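Local atomic coordinates of Tat-secreted protein Rv2525c (Mycobacterium tuberculosis, PDB entry 4PMQ), a protein that may act as a peptidoglycan hydrolase with glycosidase activity and, in vitro, cleaves p-nitrophenyl esters with a preference for the butyrate. Residues Val32-Pro37 against Ala87-Glu92; Glu92-Ala97 against Ala103-Ser108; Ser128-Ile133 against Asp153-Tyr158. One frame throughout, in Å; residues are numbered along the deposited sequence.

Contact 1 (Val32-Pro37 against Ala87-Glu92); sequences VSDRRP and ARRGSE
Arg-89 of helix 79-96 reaches Asp-34 in the loop that follows strand 27-31. Its CG stands anti to the backbone N (chi1 -173°), and a bend at chi2 then turns the guanidinium toward the loop. The result is a two-pronged, side-on salt bridge: Arg-89 NE hydrogen-bonds to Asp-34 OD2 at 2.8 Å, and Arg-89 NH2 to Asp-34 OD1 at 2.9 Å. Both oxygens offer their syn lone pairs, and the carboxylate and guanidinium planes lie only 24° apart, so the two groups meet edge to edge. The next residue, Gly-90, brings bare backbone against Val-32. Gly-90 CA sits 3.4 Å from Val-32 O in a CA-H...O contact, while Val-32 CB and CG2 pack against the Gly-90 carbonyl oxygen. Glu-92 completes the salt-bridge network from within the helix: Arg-89 NH1 makes a second, hydrogen-bonded salt bridge to Glu-92 OE1 at 2.8 Å, approaching from above that carboxylate's plane. With two acids on different nitrogens, the guanidinium is held against rotation and its positive charge is probably well stabilised. Val-32 O, by contrast, is buried without a conventional hydrogen-bond partner; the CA-H...O contact from Gly-90 can compensate only in part, if at all.

Contact 2 (Glu92-Ala97 against Ala103-Ser108); sequences ELHAAA and APIYAS
His-94 packs against Ile-105 and Ala-103, and provides virtually all of the helix's side of this van der Waals contact. Its CB lies 3.9 Å from Ile-105 CD1, and its ring atom ND1 comes 4.0 Å from Ile-105 CG1; the two side chains slide past one another in opposite directions. A chi1 of 173° carries the imidazole away from the backbone N and out toward the strand. At the far end of the ring, Ala-103 CB meets the edge near the ring plane, 3.9 Å from His-94 CE1. The Pro-104 carbonyl oxygen stands obliquely to the same ring, 4.3 Å from His-94 CE1.

Polar bonding goes to partners beyond the two segments. His-94 ND1 is hydrogen-bonded to Ser-64 OG and His-94 NE2 to Pro-100 O, which together fix the ring's rotation and satisfy both nitrogens of a buried imidazole.

The contact belongs to the parallel beta-alpha-beta unit of strand 61-66, helix 79-96 and strand 105-108, as expected for a domain of the TIM-barrel clan. Ser-64 ties the histidine to the first strand, while Trp-129 and Ile-133 of helix 115-133 press on Ile-105 of the second.

Contact 3 (Ser128-Ile133 against Asp153-Tyr158); sequences SWESVI and DGLGSY
Glu-130 and Gly-156 are the nearest backbone neighbours here, their CA atoms 7.3 Å apart, with the helical segment 128-133 facing the irregular run 153-158. That run begins as helix 144-153 ends in a Schellman motif, where Gly-154 takes a positive phi of 69°. Gly-156 also has positive phi, 85°, in a conformation where a CB would be jammed against the preceding carbonyl oxygen. The peptide joining Leu-155 to Gly-156 turns its N-H toward the helix.

Glu-130 bridges the gap. Its CG lies beside the backbone N and anti to the carbonyl carbon, and the chain is extended beyond CG, which carries the carboxylate across to the loop. Gly-156 N donates to Glu-130 OE2 at 2.8 Å in an almost straight bond (175°), arriving on the anti side and somewhat out of the carboxylate plane. The same oxygen is also hydrogen-bonded to His-135 ND1. The other oxygen works through water: one water molecule donates both to Glu-130 OE1 at 2.7 Å and to Gly-154 O at 2.8 Å. Both oxygens of the acid are therefore engaged, which should hold the carboxylate in its orientation, and the histidine probably helps to stabilise a negative charge.

Leu-155 CD2 lies over one face of the carboxylate, 3.7 Å from Glu-130 CD. The Leu-155 side chain also touches Tyr-118, Val-123, Leu-126 and Arg-127 of helix 115-133.

The contact thus joins helix 115-133 to the connection between helix 144-153 and strand 158-161. Thr-138 of the intervening strand 138-142 touches Glu-130 and pairs through its backbone with Ser-157, while the inner side of helix 115-133 lays Trp-129 over strand 105-108.

How the contacts relate
Contact 2 is the buried one, held across its interface by van der Waals packing alone, whereas contacts 1 and 3 are partly buried and depend on carboxylates: a salt bridge in contact 1, a backbone N-H and a water in contact 3. Contacts 1 and 2 both use helix 79-96, share Glu-92 and have centres about 8 Å apart; Val-32 CG2 packs 3.6 Å from Ile-105 CG2 between them. Contact 3 belongs to the next helix, 115-133, yet touches both: Ala-87 CB lies 3.5 Å from Trp-129 CD2, and Pro-104 CB lies 3.5 Å from Tyr-158 CD2. Charged and water-mediated ties thus hold loops to helices around a helix-on-strand core.

Contact 1 (Val32-Pro37 against Ala87-Glu92)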
loop_
_atom_site.group_PDB
_atom_site.type_symbol
_atom_site.label_atom_id
_atom_site.label_comp_id
_atom_site.label_asym_id
_atom_site.label_seq_id
_atom_site.Cartn_x
_atom_site.Cartn_y
_atom_site.Cartn_z
ATOM N N VAL A 32 5.854 -4.523 -1.799
ATOM C CA VAL A 32 6.079 -5.832 -2.406
ATOM C C VAL A 32 6.203 -5.589 -3.932
ATOM O O VAL A 32 5.547 -6.231 -4.748
ATOM C CB VAL A 32 5.011 -6.884 -2.008
ATOM C CG1 VAL A 32 5.151 -7.245 -0.526
ATOM C CG2 VAL A 32 3.576 -6.412 -2.321
ATOM N N SER A 33 7.078 -4.635 -4.293
ATOM C CA SER A 33 7.314 -4.198 -5.674
ATOM C C SER A 33 8.780 -4.070 -6.010
ATOM O O SER A 33 9.616 -3.842 -5.140
ATOM C CB SER A 33 6.693 -2.824 -5.892
ATOM O OG SER A 33 5.327 -2.823 -5.565
ATOM N N ASP A 34 9.086 -4.170 -7.303
ATOM C CA ASP A 34 10.431 -3.968 -7.819
ATOM C C ASP A 34 10.725 -2.481 -7.890
ATOM O O ASP A 34 9.808 -1.653 -7.802
ATOM C CB ASP A 34 10.552 -4.585 -9.220
ATOM C CG ASP A 34 10.430 -6.103 -9.218
ATOM O OD1 ASP A 34 11.223 -6.766 -8.513
ATOM O OD2 ASP A 34 9.541 -6.621 -9.910
ATOM N N ARG A 35 11.987 -2.152 -8.168
ATOM C CA ARG A 35 12.408 -0.768 -8.391
ATOM C C ARG A 35 12.330 -0.477 -9.894
ATOM O O ARG A 35 13.016 -1.138 -10.693
ATOM C CB ARG A 35 13.849 -0.580 -7.874
ATOM C CG ARG A 35 14.014 -0.913 -6.388
ATOM C CD ARG A 35 15.448 -0.836 -5.871
ATOM N NE ARG A 35 16.365 -1.755 -6.553
ATOM C CZ ARG A 35 16.548 -3.028 -6.205
ATOM N NH1 ARG A 35 15.842 -3.564 -5.210
ATOM N NH2 ARG A 35 17.425 -3.779 -6.858
ATOM N N ARG A 36 11.527 0.517 -10.291
ATOM C CA ARG A 36 11.412 0.855 -11.711
ATOM C C ARG A 36 12.736 1.477 -12.230
ATOM O O ARG A 36 13.581 1.881 -11.405
ATOM C CB ARG A 36 10.227 1.838 -11.919
ATOM C CG ARG A 36 10.355 3.165 -11.157
ATOM C CD ARG A 36 9.297 4.162 -11.574
ATOM N NE ARG A 36 9.347 5.372 -10.761
ATOM C CZ ARG A 36 8.688 5.543 -9.618
ATOM N NH1 ARG A 36 7.914 4.567 -9.129
ATOM N NH2 ARG A 36 8.795 6.684 -8.950
ATOM N N PRO A 37 12.926 1.615 -13.556
ATOM C CA PRO A 37 14.096 2.351 -14.051
ATOM C C PRO A 37 14.078 3.774 -13.498
ATOM O O PRO A 37 13.017 4.386 -13.430
ATOM C CB PRO A 37 13.886 2.349 -15.572
ATOM C CG PRO A 37 13.070 1.109 -15.848
ATOM C CD PRO A 37 12.070 1.169 -14.687
ATOM N N ALA A 87 -0.093 -7.711 -10.318
ATOM C CA ALA A 87 -0.614 -8.528 -9.207
ATOM C C ALA A 87 0.193 -9.813 -9.014
ATOM O O ALA A 87 0.478 -10.214 -7.887
ATOM C CB ALA A 87 -2.087 -8.867 -9.457
ATOM N N ARG A 88 0.581 -10.456 -10.114
ATOM C CA ARG A 88 1.400 -11.665 -10.003
ATOM C C ARG A 88 2.714 -11.369 -9.280
ATOM O O ARG A 88 3.133 -12.133 -8.410
ATOM C CB ARG A 88 1.722 -12.205 -11.389
ATOM C CG ARG A 88 0.514 -12.825 -12.069
ATOM C CD ARG A 88 0.887 -13.218 -13.493
ATOM N NE ARG A 88 -0.281 -13.578 -14.295
ATOM C CZ ARG A 88 -0.320 -13.546 -15.627
ATOM N NH1 ARG A 88 0.765 -13.214 -16.324
ATOM N NH2 ARG A 88 -1.439 -13.847 -16.272
ATOM N N ARG A 89 3.364 -10.259 -9.669
ATOM C CA ARG A 89 4.663 -9.892 -9.112
ATOM C C ARG A 89 4.534 -9.527 -7.629
ATOM O O ARG A 89 5.295 -10.032 -6.796
ATOM C CB ARG A 89 5.294 -8.766 -9.935
ATOM C CG ARG A 89 6.723 -8.443 -9.519
ATOM C CD ARG A 89 7.656 -9.665 -9.588
ATOM N NE ARG A 89 9.013 -9.276 -9.220
ATOM C CZ ARG A 89 9.972 -10.110 -8.828
ATOM N NH1 ARG A 89 9.730 -11.411 -8.724
ATOM N NH2 ARG A 89 11.181 -9.648 -8.537
ATOM N N GLY A 90 3.514 -8.748 -7.300
ATOM C CA GLY A 90 3.255 -8.399 -5.909
ATOM C C GLY A 90 3.019 -9.633 -5.054
ATOM O O GLY A 90 3.630 -9.785 -3.992
ATOM N N SER A 91 2.247 -10.601 -5.587
ATOM C CA SER A 91 1.974 -11.839 -4.857
ATOM C C SER A 91 3.282 -12.616 -4.599
ATOM O O SER A 91 3.524 -13.105 -3.496
ATOM C CB SER A 91 0.990 -12.708 -5.635
ATOM O OG SER A 91 0.658 -13.823 -4.830
ATOM N N GLU A 92 4.144 -12.671 -5.625
ATOM C CA GLU A 92 5.418 -13.389 -5.576
ATOM C C GLU A 92 6.350 -12.744 -4.525
ATOM O O GLU A 92 6.951 -13.467 -3.709
ATOM C CB GLU A 92 6.052 -13.343 -6.980
ATOM C CG GLU A 92 7.281 -14.217 -7.136
ATOM C CD GLU A 92 7.991 -14.124 -8.475
ATOM O OE1 GLU A 92 7.640 -13.241 -9.296
ATOM O OE2 GLU A 92 8.954 -14.900 -8.671
#

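Contact 2 (Glu92-Ala97 against Ala103-Ser108)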
loop_
_atom_site.group_PDB
_atom_site.type_symbol
_atom_site.label_atom_id
_atom_site.label_comp_id
_atom_site.label_asym_id
_atom_site.label_seq_id
_atom_site.Cartn_x
_atom_site.Cartn_y
_atom_site.Cartn_z
ATOM N N GLU A 92 4.144 -12.671 -5.625
ATOM C CA GLU A 92 5.418 -13.389 -5.576
ATOM C C GLU A 92 6.350 -12.744 -4.525
ATOM O O GLU A 92 6.951 -13.467 -3.709
ATOM C CB GLU A 92 6.052 -13.343 -6.980
ATOM C CG GLU A 92 7.281 -14.217 -7.136
ATOM C CD GLU A 92 7.991 -14.124 -8.475
ATOM O OE1 GLU A 92 7.640 -13.241 -9.296
ATOM O OE2 GLU A 92 8.954 -14.900 -8.671
ATOM N N LEU A 93 6.443 -11.402 -4.545
ATOM C CA LEU A 93 7.320 -10.681 -3.622
ATOM C C LEU A 93 6.780 -10.743 -2.202
ATOM O O LEU A 93 7.573 -10.830 -1.264
ATOM C CB LEU A 93 7.580 -9.235 -4.070
ATOM C CG LEU A 93 8.421 -9.153 -5.365
ATOM C CD1 LEU A 93 8.480 -7.735 -5.873
ATOM C CD2 LEU A 93 9.873 -9.720 -5.146
ATOM N N HIS A 94 5.445 -10.691 -2.045
ATOM C CA HIS A 94 4.834 -10.802 -0.718
ATOM C C HIS A 94 5.220 -12.182 -0.144
ATOM O O HIS A 94 5.728 -12.253 0.973
ATOM C CB HIS A 94 3.308 -10.643 -0.865
ATOM C CG HIS A 94 2.528 -10.886 0.380
ATOM N ND1 HIS A 94 2.245 -9.859 1.264
ATOM C CD2 HIS A 94 1.892 -12.009 0.793
ATOM C CE1 HIS A 94 1.494 -10.390 2.213
ATOM N NE2 HIS A 94 1.253 -11.689 1.972
ATOM N N ALA A 95 5.019 -13.255 -0.925
ATOM C CA ALA A 95 5.312 -14.612 -0.439
ATOM C C ALA A 95 6.809 -14.794 -0.136
ATOM O O ALA A 95 7.146 -15.425 0.874
ATOM C CB ALA A 95 4.838 -15.641 -1.454
ATOM N N ALA A 96 7.693 -14.158 -0.945
ATOM C CA ALA A 96 9.153 -14.293 -0.803
ATOM C C ALA A 96 9.629 -13.636 0.498
ATOM O O ALA A 96 10.628 -14.074 1.061
ATOM C CB ALA A 96 9.870 -13.687 -1.999
ATOM N N ALA A 97 8.899 -12.601 0.971
ATOM C CA ALA A 97 9.235 -11.907 2.226
ATOM C C ALA A 97 8.545 -12.603 3.438
ATOM O O ALA A 97 8.662 -12.121 4.573
ATOM C CB ALA A 97 8.803 -10.448 2.139
ATOM N N ALA A 103 -3.075 -12.457 4.155
ATOM C CA ALA A 103 -2.895 -11.014 4.226
ATOM C C ALA A 103 -3.140 -10.368 2.843
ATOM O O ALA A 103 -2.682 -10.915 1.837
ATOM C CB ALA A 103 -1.484 -10.677 4.720
ATOM N N PRO A 104 -3.794 -9.177 2.791
ATOM C CA PRO A 104 -4.021 -8.522 1.502
ATOM C C PRO A 104 -2.783 -7.815 0.998
ATOM O O PRO A 104 -1.773 -7.710 1.716
ATOM C CB PRO A 104 -5.109 -7.470 1.840
ATOM C CG PRO A 104 -4.767 -7.085 3.267
ATOM C CD PRO A 104 -4.348 -8.379 3.912
ATOM N N ILE A 105 -2.884 -7.268 -0.226
ATOM C CA ILE A 105 -1.861 -6.389 -0.771
ATOM C C ILE A 105 -2.592 -5.146 -1.239
ATOM O O ILE A 105 -3.599 -5.231 -1.983
ATOM C CB ILE A 105 -1.027 -7.030 -1.902
ATOM C CG1 ILE A 105 -0.300 -8.316 -1.442
ATOM C CG2 ILE A 105 -0.043 -6.005 -2.537
ATOM C CD1 ILE A 105 0.225 -9.182 -2.670
ATOM N N TYR A 106 -2.131 -4.007 -0.769
ATOM C CA TYR A 106 -2.740 -2.736 -1.178
ATOM C C TYR A 106 -2.153 -2.265 -2.509
ATOM O O TYR A 106 -1.013 -1.783 -2.524
ATOM C CB TYR A 106 -2.501 -1.667 -0.114
ATOM C CG TYR A 106 -3.379 -1.810 1.108
ATOM C CD1 TYR A 106 -3.027 -2.664 2.153
ATOM C CD2 TYR A 106 -4.546 -1.061 1.244
ATOM C CE1 TYR A 106 -3.826 -2.778 3.297
ATOM C CE2 TYR A 106 -5.317 -1.119 2.412
ATOM C CZ TYR A 106 -4.970 -1.995 3.423
ATOM O OH TYR A 106 -5.738 -2.020 4.579
ATOM N N ALA A 107 -2.907 -2.439 -3.614
ATOM C CA ALA A 107 -2.536 -1.957 -4.959
ATOM C C ALA A 107 -2.624 -0.422 -4.966
ATOM O O ALA A 107 -3.631 0.143 -4.497
ATOM C CB ALA A 107 -3.457 -2.564 -5.999
ATOM N N SER A 108 -1.593 0.268 -5.511
ATOM C CA SER A 108 -1.598 1.727 -5.464
ATOM C C SER A 108 -2.195 2.437 -6.673
ATOM O O SER A 108 -1.884 2.131 -7.842
ATOM C CB SER A 108 -0.187 2.251 -5.252
ATOM O OG SER A 108 0.286 1.703 -4.037
#

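Contact 3 (Ser128-Ile133 against Asp153-Tyr158)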
loop_
_atom_site.group_PDB
_atom_site.type_symbol
_atom_site.label_atom_id
_atom_site.label_comp_id
_atom_site.label_asym_id
_atom_site.label_seq_id
_atom_site.Cartn_x
_atom_site.Cartn_y
_atom_site.Cartn_z
ATOM N N SER A 128 -8.326 -7.185 -12.208
ATOM C CA SER A 128 -7.204 -8.122 -12.440
ATOM C C SER A 128 -6.532 -8.496 -11.136
ATOM O O SER A 128 -6.206 -9.675 -10.936
ATOM C CB SER A 128 -6.179 -7.529 -13.395
ATOM O OG SER A 128 -6.666 -7.640 -14.715
ATOM N N TRP A 129 -6.333 -7.509 -10.215
ATOM C CA TRP A 129 -5.789 -7.834 -8.905
ATOM C C TRP A 129 -6.694 -8.869 -8.221
ATOM O O TRP A 129 -6.183 -9.859 -7.694
ATOM C CB TRP A 129 -5.637 -6.577 -8.044
ATOM C CG TRP A 129 -4.311 -5.913 -8.243
ATOM C CD1 TRP A 129 -3.974 -5.007 -9.204
ATOM C CD2 TRP A 129 -3.125 -6.137 -7.462
ATOM N NE1 TRP A 129 -2.656 -4.619 -9.050
ATOM C CE2 TRP A 129 -2.101 -5.324 -8.013
ATOM C CE3 TRP A 129 -2.823 -6.959 -6.365
ATOM C CZ2 TRP A 129 -0.816 -5.259 -7.455
ATOM C CZ3 TRP A 129 -1.544 -6.901 -5.815
ATOM C CH2 TRP A 129 -0.564 -6.049 -6.348
ATOM N N GLU A 130 -8.041 -8.660 -8.269
ATOM C CA GLU A 130 -8.974 -9.626 -7.657
ATOM C C GLU A 130 -8.886 -11.010 -8.318
ATOM O O GLU A 130 -9.063 -12.030 -7.644
ATOM C CB GLU A 130 -10.396 -9.120 -7.776
ATOM C CG GLU A 130 -10.596 -7.833 -6.959
ATOM C CD GLU A 130 -12.078 -7.537 -6.788
ATOM O OE1 GLU A 130 -12.865 -7.966 -7.657
ATOM O OE2 GLU A 130 -12.457 -6.899 -5.779
ATOM N N SER A 131 -8.627 -11.040 -9.620
ATOM C CA SER A 131 -8.537 -12.297 -10.339
ATOM C C SER A 131 -7.252 -13.030 -10.028
ATOM O O SER A 131 -7.182 -14.225 -10.296
ATOM C CB SER A 131 -8.644 -12.080 -11.842
ATOM O OG SER A 131 -8.726 -13.351 -12.489
ATOM N N VAL A 132 -6.223 -12.331 -9.545
ATOM C CA VAL A 132 -4.948 -12.994 -9.287
ATOM C C VAL A 132 -4.876 -13.431 -7.827
ATOM O O VAL A 132 -4.636 -14.632 -7.570
ATOM C CB VAL A 132 -3.760 -12.074 -9.659
ATOM C CG1 VAL A 132 -2.435 -12.676 -9.183
ATOM C CG2 VAL A 132 -3.730 -11.823 -11.176
ATOM N N ILE A 133 -5.073 -12.472 -6.880
ATOM C CA ILE A 133 -4.956 -12.817 -5.454
ATOM C C ILE A 133 -6.317 -12.961 -4.731
ATOM O O ILE A 133 -6.338 -13.450 -3.595
ATOM C CB ILE A 133 -4.039 -11.798 -4.725
ATOM C CG1 ILE A 133 -4.642 -10.370 -4.729
ATOM C CG2 ILE A 133 -2.627 -11.824 -5.312
ATOM C CD1 ILE A 133 -3.741 -9.373 -3.903
ATOM N N ASP A 153 -18.792 -0.050 -6.204
ATOM C CA ASP A 153 -18.703 -1.110 -7.224
ATOM C C ASP A 153 -18.381 -2.496 -6.656
ATOM O O ASP A 153 -18.295 -3.461 -7.426
ATOM C CB ASP A 153 -17.666 -0.765 -8.275
ATOM C CG ASP A 153 -18.142 0.337 -9.214
ATOM O OD1 ASP A 153 -19.383 0.504 -9.355
ATOM O OD2 ASP A 153 -17.283 0.968 -9.872
ATOM N N GLY A 154 -18.132 -2.575 -5.352
ATOM C CA GLY A 154 -17.763 -3.842 -4.734
ATOM C C GLY A 154 -16.384 -4.300 -5.173
ATOM O O GLY A 154 -16.132 -5.506 -5.256
ATOM N N LEU A 155 -15.468 -3.330 -5.458
ATOM C CA LEU A 155 -14.098 -3.599 -5.864
ATOM C C LEU A 155 -13.174 -3.417 -4.683
ATOM O O LEU A 155 -13.169 -2.330 -4.070
ATOM C CB LEU A 155 -13.686 -2.608 -6.955
ATOM C CG LEU A 155 -13.495 -3.067 -8.347
ATOM C CD1 LEU A 155 -12.898 -1.912 -9.157
ATOM C CD2 LEU A 155 -12.571 -4.295 -8.418
ATOM N N GLY A 156 -12.410 -4.449 -4.356
ATOM C CA GLY A 156 -11.483 -4.385 -3.247
ATOM C C GLY A 156 -12.141 -4.699 -1.915
ATOM O O GLY A 156 -13.374 -4.599 -1.767
ATOM N N SER A 157 -11.308 -5.034 -0.927
ATOM C CA SER A 157 -11.792 -5.364 0.419
ATOM C C SER A 157 -11.164 -4.472 1.480
ATOM O O SER A 157 -11.701 -4.364 2.581
ATOM C CB SER A 157 -11.510 -6.834 0.743
ATOM O OG SER A 157 -12.353 -7.661 -0.049
ATOM N N TYR A 158 -9.970 -3.915 1.184
ATOM C CA TYR A 158 -9.240 -3.052 2.125
ATOM C C TYR A 158 -8.973 -1.721 1.453
ATOM O O TYR A 158 -8.681 -1.659 0.255
ATOM C CB TYR A 158 -7.926 -3.691 2.571
ATOM C CG TYR A 158 -8.105 -4.894 3.478
ATOM C CD1 TYR A 158 -8.122 -4.743 4.858
ATOM C CD2 TYR A 158 -8.193 -6.190 2.952
ATOM C CE1 TYR A 158 -8.275 -5.838 5.709
ATOM C CE2 TYR A 158 -8.371 -7.296 3.795
ATOM C CZ TYR A 158 -8.383 -7.111 5.177
ATOM O OH TYR A 158 -8.502 -8.155 6.065
HETATM O O HOH W 1 -15.429 -7.228 -7.400
#